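Local coordinates for protein diacylglycerol O-acyltransferase (Marinobacter hydrocarbonoclasticus, PDB 6CHJ) that probably catalyses the transfer of an acyl group from acyl-CoA to diacylglycerol, giving triacylglycerol, and belongs to the wax ester synthase/diacylglycerol acyltransferase family, at residues 341-344 and 345-349; 14-17 and 18-21; 366-369 and 370-373. All blocks are in the same frame, centred on the assembly; numbering follows the deposited sequence.

Contact 1: residues 341-344 and 345-349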
loop_
_atom_site.group_PDB
_atom_site.type_symbol
_atom_site.label_atom_id
_atom_site.label_comp_id
_atom_site.label_asym_id
_atom_site.label_seq_id
_atom_site.Cartn_x
_atom_site.Cartn_y
_atom_site.Cartn_z
ATOM N N ARG B 341 36.737 8.896 22.701
ATOM C CA ARG B 341 37.194 10.098 23.392
ATOM C C ARG B 341 38.267 10.826 22.588
ATOM O O ARG B 341 38.185 12.043 22.376
ATOM C CB ARG B 341 37.722 9.733 24.780
ATOM C CG ARG B 341 37.873 10.913 25.726
ATOM C CD ARG B 341 36.618 11.098 26.575
ATOM N NE ARG B 341 35.599 11.903 25.900
ATOM C CZ ARG B 341 34.543 12.432 26.512
ATOM N NH1 ARG B 341 34.351 12.225 27.810
ATOM N NH2 ARG B 341 33.665 13.150 25.822
ATOM N N HIS B 342 39.267 10.095 22.112
ATOM C CA HIS B 342 40.420 10.690 21.435
ATOM C C HIS B 342 40.300 10.565 19.925
ATOM O O HIS B 342 41.207 10.063 19.255
ATOM C CB HIS B 342 41.709 10.044 21.933
ATOM C CG HIS B 342 41.977 10.260 23.392
ATOM N ND1 HIS B 342 41.048 10.810 24.252
ATOM C CD2 HIS B 342 43.073 9.995 24.143
ATOM C CE1 HIS B 342 41.561 10.875 25.468
ATOM N NE2 HIS B 342 42.789 10.386 25.429
ATOM N N MET B 343 39.174 11.021 19.370
ATOM C CA MET B 343 38.920 10.924 17.939
ATOM C C MET B 343 38.187 12.164 17.452
ATOM O O MET B 343 37.236 12.624 18.086
ATOM C CB MET B 343 38.102 9.675 17.590
ATOM C CG MET B 343 38.902 8.384 17.629
ATOM S SD MET B 343 37.939 6.948 17.124
ATOM C CE MET B 343 37.845 7.204 15.366
ATOM N N SER B 344 38.638 12.687 16.317
ATOM C CA SER B 344 38.075 13.832 15.617
ATOM C C SER B 344 36.965 13.389 14.676
ATOM O O SER B 344 36.897 12.217 14.286
ATOM C CB SER B 344 39.168 14.545 14.824
ATOM O OG SER B 344 39.741 13.678 13.861
ATOM N N PRO B 345 36.075 14.311 14.286
ATOM C CA PRO B 345 34.995 13.930 13.359
ATOM C C PRO B 345 35.492 13.187 12.129
ATOM O O PRO B 345 34.921 12.152 11.759
ATOM C CB PRO B 345 34.353 15.282 13.016
ATOM C CG PRO B 345 34.565 16.110 14.242
ATOM C CD PRO B 345 35.928 15.704 14.758
ATOM N N GLU B 346 36.562 13.681 11.496
ATOM C CA GLU B 346 37.167 12.966 10.376
ATOM C C GLU B 346 37.523 11.533 10.762
ATOM O O GLU B 346 37.318 10.599 9.977
ATOM C CB GLU B 346 38.409 13.720 9.884
ATOM C CG GLU B 346 38.837 13.366 8.465
ATOM C CD GLU B 346 40.123 14.060 8.035
ATOM O OE1 GLU B 346 40.678 14.839 8.846
ATOM O OE2 GLU B 346 40.579 13.824 6.888
ATOM N N GLU B 347 38.050 11.337 11.974
ATOM C CA GLU B 347 38.397 9.991 12.420
ATOM C C GLU B 347 37.144 9.140 12.605
ATOM O O GLU B 347 37.022 8.064 12.009
ATOM C CB GLU B 347 39.206 10.062 13.718
ATOM C CG GLU B 347 40.694 10.349 13.543
ATOM C CD GLU B 347 41.342 10.806 14.842
ATOM O OE1 GLU B 347 40.929 11.857 15.371
ATOM O OE2 GLU B 347 42.249 10.107 15.342
ATOM N N ILE B 348 36.192 9.617 13.419
ATOM C CA ILE B 348 34.972 8.850 13.689
ATOM C C ILE B 348 34.306 8.428 12.386
ATOM O O ILE B 348 33.951 7.258 12.197
ATOM C CB ILE B 348 33.994 9.657 14.564
ATOM C CG1 ILE B 348 34.672 10.187 15.821
ATOM C CG2 ILE B 348 32.812 8.797 14.949
ATOM C CD1 ILE B 348 33.845 11.215 16.535
ATOM N N VAL B 349 34.134 9.382 11.467
ATOM C CA VAL B 349 33.495 9.097 10.183
ATOM C C VAL B 349 34.229 7.990 9.438
ATOM O O VAL B 349 33.602 7.108 8.839
ATOM C CB VAL B 349 33.409 10.379 9.336
ATOM C CG1 VAL B 349 33.393 10.040 7.849
ATOM C CG2 VAL B 349 32.186 11.183 9.743
#

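Contact 2: residues 14-17 and 18-21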
loop_
_atom_site.group_PDB
_atom_site.type_symbol
_atom_site.label_atom_id
_atom_site.label_comp_id
_atom_site.label_asym_id
_atom_site.label_seq_id
_atom_site.Cartn_x
_atom_site.Cartn_y
_atom_site.Cartn_z
ATOM N N LEU B 14 18.320 0.861 -2.770
ATOM C CA LEU B 14 18.119 -0.426 -2.120
ATOM C C LEU B 14 16.667 -0.664 -1.722
ATOM O O LEU B 14 16.383 -1.643 -1.027
ATOM C CB LEU B 14 19.043 -0.581 -0.906
ATOM C CG LEU B 14 19.072 0.466 0.195
ATOM C CD1 LEU B 14 18.115 0.024 1.240
ATOM C CD2 LEU B 14 20.454 0.523 0.801
ATOM N N GLU B 15 15.751 0.196 -2.165
ATOM C CA GLU B 15 14.334 -0.054 -1.968
ATOM C C GLU B 15 13.863 -1.158 -2.907
ATOM O O GLU B 15 14.272 -1.227 -4.079
ATOM C CB GLU B 15 13.524 1.227 -2.200
ATOM C CG GLU B 15 12.020 1.029 -2.164
ATOM C CD GLU B 15 11.261 2.305 -1.817
ATOM O OE1 GLU B 15 11.285 3.240 -2.643
ATOM O OE2 GLU B 15 10.643 2.377 -0.724
ATOM N N LYS B 16 12.988 -2.017 -2.373
ATOM C CA LYS B 16 12.395 -3.149 -3.074
ATOM C C LYS B 16 11.059 -3.408 -2.390
ATOM O O LYS B 16 10.742 -2.784 -1.372
ATOM C CB LYS B 16 13.308 -4.398 -3.033
ATOM C CG LYS B 16 14.702 -4.238 -3.689
ATOM C CD LYS B 16 15.773 -5.161 -3.095
ATOM C CE LYS B 16 17.192 -4.691 -3.484
ATOM N NZ LYS B 16 18.267 -5.119 -2.507
ATOM N N ARG B 17 10.272 -4.343 -2.939
ATOM C CA ARG B 17 8.930 -4.557 -2.389
ATOM C C ARG B 17 8.981 -5.063 -0.948
ATOM O O ARG B 17 8.084 -4.764 -0.152
ATOM C CB ARG B 17 8.111 -5.521 -3.265
ATOM C CG ARG B 17 6.703 -5.909 -2.684
ATOM C CD ARG B 17 5.808 -4.686 -2.346
ATOM N NE ARG B 17 4.638 -5.009 -1.506
ATOM C CZ ARG B 17 4.570 -4.811 -0.182
ATOM N NH1 ARG B 17 5.606 -4.296 0.489
ATOM N NH2 ARG B 17 3.466 -5.130 0.493
ATOM N N GLN B 18 10.013 -5.811 -0.582
ATOM C CA GLN B 18 10.051 -6.361 0.766
ATOM C C GLN B 18 10.656 -5.398 1.790
ATOM O O GLN B 18 10.501 -5.616 3.000
ATOM C CB GLN B 18 10.801 -7.698 0.764
ATOM C CG GLN B 18 12.326 -7.611 0.577
ATOM C CD GLN B 18 12.750 -7.366 -0.883
ATOM O OE1 GLN B 18 11.901 -7.284 -1.798
ATOM N NE2 GLN B 18 14.077 -7.279 -1.109
ATOM N N GLN B 19 11.300 -4.322 1.338
ATOM C CA GLN B 19 11.869 -3.311 2.228
ATOM C C GLN B 19 11.554 -1.923 1.669
ATOM O O GLN B 19 12.410 -1.259 1.069
ATOM C CB GLN B 19 13.380 -3.522 2.398
ATOM C CG GLN B 19 14.192 -3.720 1.068
ATOM C CD GLN B 19 15.579 -4.314 1.287
ATOM O OE1 GLN B 19 15.733 -5.380 1.887
ATOM N NE2 GLN B 19 16.590 -3.629 0.781
ATOM N N PRO B 20 10.329 -1.436 1.853
ATOM C CA PRO B 20 10.103 -0.022 1.570
ATOM C C PRO B 20 11.073 0.815 2.396
ATOM O O PRO B 20 11.520 0.418 3.483
ATOM C CB PRO B 20 8.647 0.197 1.972
ATOM C CG PRO B 20 8.029 -1.143 1.800
ATOM C CD PRO B 20 9.075 -2.125 2.200
ATOM N N MET B 21 11.449 1.950 1.830
ATOM C CA MET B 21 12.457 2.820 2.407
ATOM C C MET B 21 11.838 4.157 2.809
ATOM O O MET B 21 12.414 5.227 2.610
ATOM C CB MET B 21 13.633 2.977 1.430
ATOM C CG MET B 21 14.431 1.668 1.213
ATOM S SD MET B 21 15.176 0.924 2.717
ATOM C CE MET B 21 16.013 2.324 3.357
#

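Contact 3: residues 366-369 and 370-373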
loop_
_atom_site.group_PDB
_atom_site.type_symbol
_atom_site.label_atom_id
_atom_site.label_comp_id
_atom_site.label_asym_id
_atom_site.label_seq_id
_atom_site.Cartn_x
_atom_site.Cartn_y
_atom_site.Cartn_z
ATOM N N GLY B 366 23.609 -11.041 1.570
ATOM C CA GLY B 366 23.343 -12.278 2.278
ATOM C C GLY B 366 24.396 -13.349 2.064
ATOM O O GLY B 366 24.132 -14.521 2.342
ATOM N N LEU B 367 25.591 -12.983 1.584
ATOM C CA LEU B 367 26.650 -13.944 1.281
ATOM C C LEU B 367 27.782 -13.952 2.300
ATOM O O LEU B 367 28.819 -14.570 2.035
ATOM C CB LEU B 367 27.235 -13.677 -0.108
ATOM C CG LEU B 367 26.267 -14.001 -1.235
ATOM C CD1 LEU B 367 26.953 -13.833 -2.588
ATOM C CD2 LEU B 367 25.730 -15.413 -1.035
ATOM N N ALA B 368 27.612 -13.284 3.459
ATOM C CA ALA B 368 28.655 -13.191 4.474
ATOM C C ALA B 368 28.090 -13.194 5.911
ATOM O O ALA B 368 28.312 -12.241 6.677
ATOM C CB ALA B 368 29.498 -11.936 4.201
ATOM N N PRO B 369 27.408 -14.278 6.324
ATOM C CA PRO B 369 26.755 -14.300 7.647
ATOM C C PRO B 369 27.666 -13.959 8.816
ATOM O O PRO B 369 27.226 -13.336 9.798
ATOM C CB PRO B 369 26.244 -15.747 7.751
ATOM C CG PRO B 369 27.022 -16.526 6.736
ATOM C CD PRO B 369 27.244 -15.560 5.613
ATOM N N LYS B 370 28.929 -14.370 8.745
ATOM C CA LYS B 370 29.876 -14.035 9.792
ATOM C C LYS B 370 30.095 -12.529 9.916
ATOM O O LYS B 370 30.617 -12.076 10.940
ATOM C CB LYS B 370 31.211 -14.731 9.528
ATOM C CG LYS B 370 31.303 -16.170 10.035
ATOM C CD LYS B 370 32.623 -16.832 9.559
ATOM C CE LYS B 370 33.388 -17.485 10.707
ATOM N NZ LYS B 370 34.880 -17.529 10.497
ATOM N N TRP B 371 29.723 -11.743 8.906
ATOM C CA TRP B 371 29.912 -10.295 8.936
ATOM C C TRP B 371 28.665 -9.541 9.416
ATOM O O TRP B 371 28.649 -8.310 9.349
ATOM C CB TRP B 371 30.346 -9.766 7.545
ATOM C CG TRP B 371 31.787 -10.127 7.149
ATOM C CD1 TRP B 371 32.752 -10.657 7.966
ATOM C CD2 TRP B 371 32.403 -9.995 5.845
ATOM N NE1 TRP B 371 33.906 -10.870 7.259
ATOM C CE2 TRP B 371 33.727 -10.476 5.958
ATOM C CE3 TRP B 371 31.964 -9.526 4.602
ATOM C CZ2 TRP B 371 34.618 -10.495 4.876
ATOM C CZ3 TRP B 371 32.860 -9.547 3.523
ATOM C CH2 TRP B 371 34.167 -10.026 3.675
ATOM N N GLN B 372 27.632 -10.251 9.899
ATOM C CA GLN B 372 26.377 -9.598 10.280
ATOM C C GLN B 372 26.614 -8.395 11.199
ATOM O O GLN B 372 25.996 -7.342 11.012
ATOM C CB GLN B 372 25.433 -10.613 10.939
ATOM C CG GLN B 372 24.168 -10.007 11.570
ATOM C CD GLN B 372 23.102 -9.654 10.550
ATOM O OE1 GLN B 372 22.784 -10.453 9.666
ATOM N NE2 GLN B 372 22.554 -8.441 10.657
ATOM N N THR B 373 27.498 -8.544 12.200
ATOM C CA THR B 373 28.023 -7.457 13.033
ATOM C C THR B 373 27.003 -6.872 14.014
ATOM O O THR B 373 27.367 -6.410 15.102
ATOM C CB THR B 373 28.593 -6.337 12.145
ATOM O OG1 THR B 373 29.440 -6.901 11.137
ATOM C CG2 THR B 373 29.384 -5.331 12.966
#

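Contact 1: residues 341-344 and 345-349
Met-343 lays its side chain along the start of the helix that begins at Pro-345. Its CB lies 3.9 Å from CG1 of Ile-348, while the chain bends at its last torsion (chi3 74°), which brings CE over the backbone, 3.5 Å from Ile-348 N and also against CB of Glu-347. Ser-344 follows at the N-cap position and forms a capping box with Glu-347. The carboxylate oxygen OE1 of Glu-347 takes two bonds: Ser-344 N donates at 2.6 Å, nearly straight at 166° but from above the carboxylate plane, and Ser-344 OG donates on the anti side, closer to that plane. Together they probably restrict the turning of the Glu-347 carboxylate. In return Glu-347 N reaches Ser-344 OG only weakly, at 3.4 Å, so this backbone N-H to OG bond is the weaker half of the box. The carbonyl of Ser-344 opens the helical bonding pattern, accepting from Ile-348 N at 2.8 Å with the donor nearly in line with C=O. The arrangement lies at the surface, where the loop leaving helix 322-338 turns into helix 345-365; Ile-348 O is hydrogen-bonded to Thr-352 OG1, one turn further along helix 345-365.

Contact 2: residues 14-17 and 18-21
Gln-19 turns its side-chain amide back along the chain to the carbonyl of Leu-14, with NE2 donating to Leu-14 O at 2.7 Å. The acceptor lies close to the amide plane and the N-H···O angle is 158°, the geometry of a well-formed bond. The other end of the same amide is also occupied: OE1 of Gln-19 accepts from Asp-406 N. Both carboxylate oxygens of Glu-15 are bonded. Its CG is anti to the backbone N (chi1 174°), and the extended chain carries OE2 to Met-21 N, 2.7 Å away, which approaches from above the carboxylate plane; OE1 receives His-135 NE2 and makes a salt bridge to Arg-110. His-135 and His-136 open the HHxxxDG motif of the wax ester synthase/acyl-CoA acyltransferase family, so Glu-15 bonds its first histidine, while Met-21 is backbone-bonded to the second. Lys-16 to Gln-19 form a type I beta turn between helix 6-13 and strand 22-30. Its closing bond, Gln-19 N to Lys-16 O, is long at 3.2 Å and bent to 141°. Gln-18 O accepts from Arg-239 NH2, Gln-18 NE2 reaches Asp-406 OD2 weakly, and Arg-17, weakly bonded through NH1 to Gly-237 O, packs on Met-108 of the second subunit. Beside these bonds, CD1 of Leu-14 meets SD of Met-21 at 3.4 Å, the two side chains crossing at about a right angle.

Contact 3: residues 366-369 and 370-373
Ala-368 points its methyl group at the indole of Trp-371, and this is the tight side of the turn. CB of Ala-368 lies 3.5 Å from CE3 of Trp-371 and 3.9 Å from CD2, meeting the six-membered part of the ring obliquely. The ring is brought there by a first torsion of -72°, with CG anti to the carbonyl carbon. The backbone draws the same two residues together: Trp-371 N donates to Ala-368 O at 2.7 Å, with an N-H···O angle of 157°. One residue on, Gln-372 N repeats the pattern with Pro-369 O, longer at 3.1 Å and approaching from well above the carbonyl plane. Two successive bonds, each reaching three residues back, are the 3-10 pattern, and they make a compact turn between helix 345-365 and strand 376-380. The packed side continues onto that helix: Phe-361 touches Ala-368 and Pro-358 touches Trp-371, so the indole lies between the turn and the helix it has just left. Replacing Trp-371 with an alanine would probably leave the Ala-368 methyl and Pro-358 without their ring partner and open a gap between turn and helix. Gln-372 is buried, and its NE2 donates to Phe-374 O. The solvent side is Lys-370, an exposed residue whose end leads away from 366-369. Pro-369, partly exposed, also touches Arg-228.

Overall arrangement
The three contacts follow one another along the chain in the order 2, 1, 3, and none touches another. Contact 2, in the catalytic domain, joins helix 6-13 to strand 22-30 of a six-stranded mixed sheet. Contacts 1 and 3, both in the C-terminal domain, bracket helix 345-365: contact 1 caps its start, contact 3 follows its end and leads to strand 376-380 of the other six-stranded sheet. Their centres are 26 Å apart. Contact 2 lies nearer to contact 3, centres 20 Å apart, than to contact 1, at 32 Å. Strand 22-30 pairs with 393-401, and 239-247 with 420-428, so shared sheets join the two sequence regions rather than leaving them as separate blocks.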